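PDB 4WVA: mannosylglycerate hydrolase MGH1-like glycoside hydrolase domain-containing protein from Thermus thermophilus HB8, which hydrolyses mannosylglycerate, a solute made by thermophiles under osmotic stress, to mannose and glycerate, and probably also cleaves glucosylglycerate. Local coordinates for residues Phe132-Tyr143 with Leu241-Ala252. Residues are numbered along the deposited sequence; the frame is centred on the assembly and turned at random.
Sequences FPKLLAFHRWLY and LQRANRDLYALA
H139 and L248 interlock mid-contact, each a knob in a hole of the other helix. L248 CD2 lies over one face of the imidazole, 4.0 Å from its centroid, a CH-pi contact that the branched leucine makes with one methyl while the other, CD1, packs 3.7 Å from both L135 CB and F132 CE1. The short side chain of A244 sets its CB at the ring's edge, 3.8 Å from H139 NE2. The imidazole gets there because its CG lies beside the backbone N (chi1 -78°), and ND1 bonds weakly to L135 O. With its ring swung away from the backbone N (chi1 177°), F132 brings CZ to within 3.6 Å of A252 CB, whose single methyl lets the flat ring lie close. N245 ND2 donates to Y143 OH (2.8 Å), which lies near the amide plane of N245; the phenol supplies a polar acceptor on a long side chain. L241 CD2 packs against the same hydroxyl, while its CD1 meets L142 CD1 tip to tip. Y143 also stacks on W265 of helix 260-275. The largely buried seam joins helices 121-146 and 235-254 in this (alpha/alpha)6-barrel protein, their segments crossing at -145°; helix 107-117 packs on both through L135 and L251.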
loop_
_atom_site.group_PDB
_atom_site.type_symbol
_atom_site.label_atom_id
_atom_site.label_comp_id
_atom_site.label_asym_id
_atom_site.label_seq_id
_atom_site.Cartn_x
_atom_site.Cartn_y
_atom_site.Cartn_z
ATOM N N PHE A 132 -23.378 3.773 -14.207
ATOM C CA PHE A 132 -21.969 4.102 -14.087
ATOM C C PHE A 132 -21.664 5.615 -14.239
ATOM O O PHE A 132 -20.972 6.193 -13.394
ATOM C CB PHE A 132 -21.109 3.294 -15.064
ATOM C CG PHE A 132 -19.664 3.672 -15.005
ATOM C CD1 PHE A 132 -18.852 3.191 -13.997
ATOM C CD2 PHE A 132 -19.136 4.563 -15.922
ATOM C CE1 PHE A 132 -17.523 3.574 -13.921
ATOM C CE2 PHE A 132 -17.814 4.961 -15.856
ATOM C CZ PHE A 132 -17.006 4.467 -14.844
ATOM N N PRO A 133 -22.161 6.258 -15.314
ATOM C CA PRO A 133 -21.842 7.693 -15.457
ATOM C C PRO A 133 -22.489 8.566 -14.373
ATOM O O PRO A 133 -21.960 9.616 -14.012
ATOM C CB PRO A 133 -22.375 8.056 -16.847
ATOM C CG PRO A 133 -23.298 6.974 -17.227
ATOM C CD PRO A 133 -22.972 5.745 -16.428
ATOM N N LYS A 134 -23.595 8.098 -13.812
ATOM C CA LYS A 134 -24.243 8.780 -12.699
ATOM C C LYS A 134 -23.429 8.678 -11.399
ATOM O O LYS A 134 -23.249 9.665 -10.694
ATOM C CB LYS A 134 -25.657 8.223 -12.510
ATOM C CG LYS A 134 -26.524 8.403 -13.748
ATOM C CD LYS A 134 -27.962 8.001 -13.496
ATOM C CE LYS A 134 -28.805 8.120 -14.754
ATOM N NZ LYS A 134 -28.885 9.530 -15.217
ATOM N N LEU A 135 -22.949 7.474 -11.083
ATOM C CA LEU A 135 -22.026 7.288 -9.969
ATOM C C LEU A 135 -20.772 8.157 -10.134
ATOM O O LEU A 135 -20.322 8.833 -9.205
ATOM C CB LEU A 135 -21.587 5.820 -9.902
ATOM C CG LEU A 135 -22.620 4.823 -9.385
ATOM C CD1 LEU A 135 -22.263 3.403 -9.766
ATOM C CD2 LEU A 135 -22.688 4.949 -7.869
ATOM N N LEU A 136 -20.208 8.123 -11.330
ATOM C CA LEU A 136 -18.991 8.868 -11.617
ATOM C C LEU A 136 -19.226 10.370 -11.389
ATOM O O LEU A 136 -18.378 11.062 -10.832
ATOM C CB LEU A 136 -18.547 8.587 -13.052
ATOM C CG LEU A 136 -17.226 9.178 -13.517
ATOM C CD1 LEU A 136 -16.061 8.552 -12.778
ATOM C CD2 LEU A 136 -17.085 8.976 -15.016
ATOM N N ALA A 137 -20.388 10.862 -11.814
ATOM C CA ALA A 137 -20.720 12.278 -11.647
ATOM C C ALA A 137 -20.891 12.653 -10.180
ATOM O O ALA A 137 -20.543 13.758 -9.767
ATOM C CB ALA A 137 -21.971 12.628 -12.445
ATOM N N PHE A 138 -21.424 11.727 -9.376
ATOM C CA PHE A 138 -21.554 11.943 -7.953
ATOM C C PHE A 138 -20.164 12.016 -7.284
ATOM O O PHE A 138 -19.887 12.926 -6.501
ATOM C CB PHE A 138 -22.433 10.838 -7.333
ATOM C CG PHE A 138 -22.547 10.877 -5.827
ATOM C CD1 PHE A 138 -22.547 12.075 -5.111
ATOM C CD2 PHE A 138 -22.704 9.692 -5.115
ATOM C CE1 PHE A 138 -22.673 12.101 -3.744
ATOM C CE2 PHE A 138 -22.845 9.711 -3.744
ATOM C CZ PHE A 138 -22.826 10.908 -3.051
ATOM N N HIS A 139 -19.295 11.058 -7.597
ATOM C CA HIS A 139 -17.958 11.064 -7.030
ATOM C C HIS A 139 -17.221 12.342 -7.468
ATOM O O HIS A 139 -16.564 12.999 -6.666
ATOM C CB HIS A 139 -17.192 9.821 -7.456
ATOM C CG HIS A 139 -17.556 8.572 -6.704
ATOM N ND1 HIS A 139 -18.857 8.161 -6.465
ATOM C CD2 HIS A 139 -16.763 7.628 -6.161
ATOM C CE1 HIS A 139 -18.833 7.014 -5.796
ATOM N NE2 HIS A 139 -17.575 6.660 -5.624
ATOM N N ARG A 140 -17.368 12.710 -8.730
ATOM C CA ARG A 140 -16.741 13.933 -9.219
ATOM C C ARG A 140 -17.208 15.174 -8.454
ATOM O O ARG A 140 -16.401 16.033 -8.116
ATOM C CB ARG A 140 -16.998 14.090 -10.706
ATOM C CG ARG A 140 -16.285 15.275 -11.305
ATOM C CD ARG A 140 -16.607 15.362 -12.770
ATOM N NE ARG A 140 -16.125 14.193 -13.505
ATOM C CZ ARG A 140 -16.867 13.360 -14.216
ATOM N NH1 ARG A 140 -18.189 13.516 -14.322
ATOM N NH2 ARG A 140 -16.265 12.364 -14.859
ATOM N N TRP A 141 -18.521 15.269 -8.206
ATOM C CA TRP A 141 -19.082 16.342 -7.410
ATOM C C TRP A 141 -18.462 16.387 -6.017
ATOM O O TRP A 141 -18.138 17.458 -5.506
ATOM C CB TRP A 141 -20.626 16.222 -7.331
ATOM C CG TRP A 141 -21.199 17.295 -6.503
ATOM C CD1 TRP A 141 -21.541 18.547 -6.925
ATOM C CD2 TRP A 141 -21.430 17.268 -5.095
ATOM N NE1 TRP A 141 -21.971 19.300 -5.871
ATOM C CE2 TRP A 141 -21.916 18.544 -4.732
ATOM C CE3 TRP A 141 -21.276 16.295 -4.100
ATOM C CZ2 TRP A 141 -22.259 18.866 -3.426
ATOM C CZ3 TRP A 141 -21.612 16.624 -2.802
ATOM C CH2 TRP A 141 -22.094 17.893 -2.480
ATOM N N LEU A 142 -18.325 15.229 -5.378
ATOM C CA LEU A 142 -17.749 15.192 -4.057
ATOM C C LEU A 142 -16.377 15.873 -4.015
ATOM O O LEU A 142 -16.148 16.717 -3.168
ATOM C CB LEU A 142 -17.664 13.745 -3.526
ATOM C CG LEU A 142 -18.971 13.076 -3.129
ATOM C CD1 LEU A 142 -18.738 11.586 -2.906
ATOM C CD2 LEU A 142 -19.568 13.694 -1.875
ATOM N N TYR A 143 -15.477 15.523 -4.926
ATOM C CA TYR A 143 -14.145 16.146 -4.932
ATOM C C TYR A 143 -14.188 17.611 -5.344
ATOM O O TYR A 143 -13.517 18.440 -4.747
ATOM C CB TYR A 143 -13.170 15.354 -5.798
ATOM C CG TYR A 143 -12.931 14.000 -5.200
ATOM C CD1 TYR A 143 -12.183 13.870 -4.046
ATOM C CD2 TYR A 143 -13.508 12.863 -5.740
ATOM C CE1 TYR A 143 -11.981 12.641 -3.469
ATOM C CE2 TYR A 143 -13.328 11.627 -5.158
ATOM C CZ TYR A 143 -12.558 11.514 -4.034
ATOM O OH TYR A 143 -12.360 10.307 -3.418
ATOM N N LEU A 241 -16.153 6.201 1.050
ATOM C CA LEU A 241 -15.788 6.737 -0.265
ATOM C C LEU A 241 -14.584 6.024 -0.880
ATOM O O LEU A 241 -14.580 5.720 -2.070
ATOM C CB LEU A 241 -15.552 8.238 -0.181
ATOM C CG LEU A 241 -15.039 8.963 -1.437
ATOM C CD1 LEU A 241 -15.924 8.718 -2.651
ATOM C CD2 LEU A 241 -14.927 10.454 -1.168
ATOM N N GLN A 242 -13.558 5.749 -0.079
ATOM C CA GLN A 242 -12.396 5.021 -0.599
ATOM C C GLN A 242 -12.831 3.641 -1.095
ATOM O O GLN A 242 -12.432 3.210 -2.166
ATOM C CB GLN A 242 -11.313 4.901 0.468
ATOM C CG GLN A 242 -10.119 4.014 0.096
ATOM C CD GLN A 242 -9.180 4.613 -0.955
ATOM O OE1 GLN A 242 -9.294 5.778 -1.342
ATOM N NE2 GLN A 242 -8.242 3.793 -1.417
ATOM N N ARG A 243 -13.624 2.926 -0.292
ATOM C CA ARG A 243 -14.126 1.625 -0.728
ATOM C C ARG A 243 -14.936 1.759 -2.016
ATOM O O ARG A 243 -14.754 0.972 -2.955
ATOM C CB ARG A 243 -14.949 0.951 0.363
ATOM C CG ARG A 243 -15.591 -0.364 -0.049
ATOM C CD ARG A 243 -14.629 -1.422 -0.562
ATOM N NE ARG A 243 -15.352 -2.638 -0.920
ATOM C CZ ARG A 243 -15.646 -3.636 -0.073
ATOM N NH1 ARG A 243 -15.258 -3.603 1.183
ATOM N NH2 ARG A 243 -16.328 -4.684 -0.499
ATOM N N ALA A 244 -15.802 2.767 -2.071
ATOM C CA ALA A 244 -16.653 2.964 -3.219
ATOM C C ALA A 244 -15.831 3.300 -4.468
ATOM O O ALA A 244 -16.162 2.831 -5.549
ATOM C CB ALA A 244 -17.684 4.035 -2.930
ATOM N N ASN A 245 -14.782 4.109 -4.319
ATOM C CA ASN A 245 -13.850 4.389 -5.431
ATOM C C ASN A 245 -13.185 3.121 -5.973
ATOM O O ASN A 245 -13.115 2.922 -7.195
ATOM C CB ASN A 245 -12.750 5.371 -5.032
ATOM C CG ASN A 245 -13.228 6.809 -4.957
ATOM O OD1 ASN A 245 -14.095 7.226 -5.716
ATOM N ND2 ASN A 245 -12.644 7.578 -4.061
ATOM N N ARG A 246 -12.711 2.259 -5.083
ATOM C CA ARG A 246 -12.134 0.989 -5.506
ATOM C C ARG A 246 -13.136 0.158 -6.300
ATOM O O ARG A 246 -12.798 -0.467 -7.326
ATOM C CB ARG A 246 -11.668 0.177 -4.286
ATOM C CG ARG A 246 -10.552 0.842 -3.517
ATOM C CD ARG A 246 -9.198 0.378 -3.931
ATOM N NE ARG A 246 -8.145 0.982 -3.101
ATOM C CZ ARG A 246 -6.857 0.788 -3.325
ATOM N NH1 ARG A 246 -6.472 -0.009 -4.326
ATOM N NH2 ARG A 246 -5.947 1.393 -2.557
ATOM N N ASP A 247 -14.377 0.125 -5.828
ATOM C CA ASP A 247 -15.405 -0.640 -6.508
ATOM C C ASP A 247 -15.865 0.007 -7.829
ATOM O O ASP A 247 -16.158 -0.712 -8.798
ATOM C CB ASP A 247 -16.570 -0.919 -5.561
ATOM C CG ASP A 247 -16.178 -1.852 -4.434
ATOM O OD1 ASP A 247 -15.309 -2.715 -4.682
ATOM O OD2 ASP A 247 -16.680 -1.696 -3.314
ATOM N N LEU A 248 -15.899 1.336 -7.874
ATOM C CA LEU A 248 -16.195 2.064 -9.096
ATOM C C LEU A 248 -15.135 1.838 -10.176
ATOM O O LEU A 248 -15.464 1.711 -11.359
ATOM C CB LEU A 248 -16.364 3.556 -8.821
ATOM C CG LEU A 248 -16.943 4.385 -9.966
ATOM C CD1 LEU A 248 -18.366 3.952 -10.300
ATOM C CD2 LEU A 248 -16.894 5.852 -9.589
ATOM N N TYR A 249 -13.868 1.795 -9.752
ATOM C CA TYR A 249 -12.758 1.451 -10.635
ATOM C C TYR A 249 -13.006 0.086 -11.294
ATOM O O TYR A 249 -12.880 -0.080 -12.507
ATOM C CB TYR A 249 -11.437 1.438 -9.856
ATOM C CG TYR A 249 -10.323 0.787 -10.658
ATOM C CD1 TYR A 249 -9.547 1.538 -11.536
ATOM C CD2 TYR A 249 -10.079 -0.573 -10.568
ATOM C CE1 TYR A 249 -8.558 0.949 -12.308
ATOM C CE2 TYR A 249 -9.091 -1.175 -11.340
ATOM C CZ TYR A 249 -8.339 -0.408 -12.203
ATOM O OH TYR A 249 -7.359 -1.027 -12.964
ATOM N N ALA A 250 -13.363 -0.906 -10.481
ATOM C CA ALA A 250 -13.585 -2.250 -10.998
ATOM C C ALA A 250 -14.711 -2.259 -12.015
ATOM O O ALA A 250 -14.584 -2.835 -13.090
ATOM C CB ALA A 250 -13.863 -3.223 -9.855
ATOM N N LEU A 251 -15.810 -1.588 -11.688
ATOM C CA LEU A 251 -16.920 -1.403 -12.662
ATOM C C LEU A 251 -16.456 -0.762 -13.957
ATOM O O LEU A 251 -16.806 -1.240 -15.029
ATOM C CB LEU A 251 -18.042 -0.560 -12.065
ATOM C CG LEU A 251 -18.975 -1.265 -11.114
ATOM C CD1 LEU A 251 -19.727 -0.245 -10.269
ATOM C CD2 LEU A 251 -19.931 -2.172 -11.894
ATOM N N ALA A 252 -15.678 0.311 -13.862
ATOM C CA ALA A 252 -15.149 0.985 -15.047
ATOM C C ALA A 252 -14.374 0.018 -15.937
ATOM O O ALA A 252 -14.570 -0.018 -17.159
ATOM C CB ALA A 252 -14.256 2.148 -14.652
#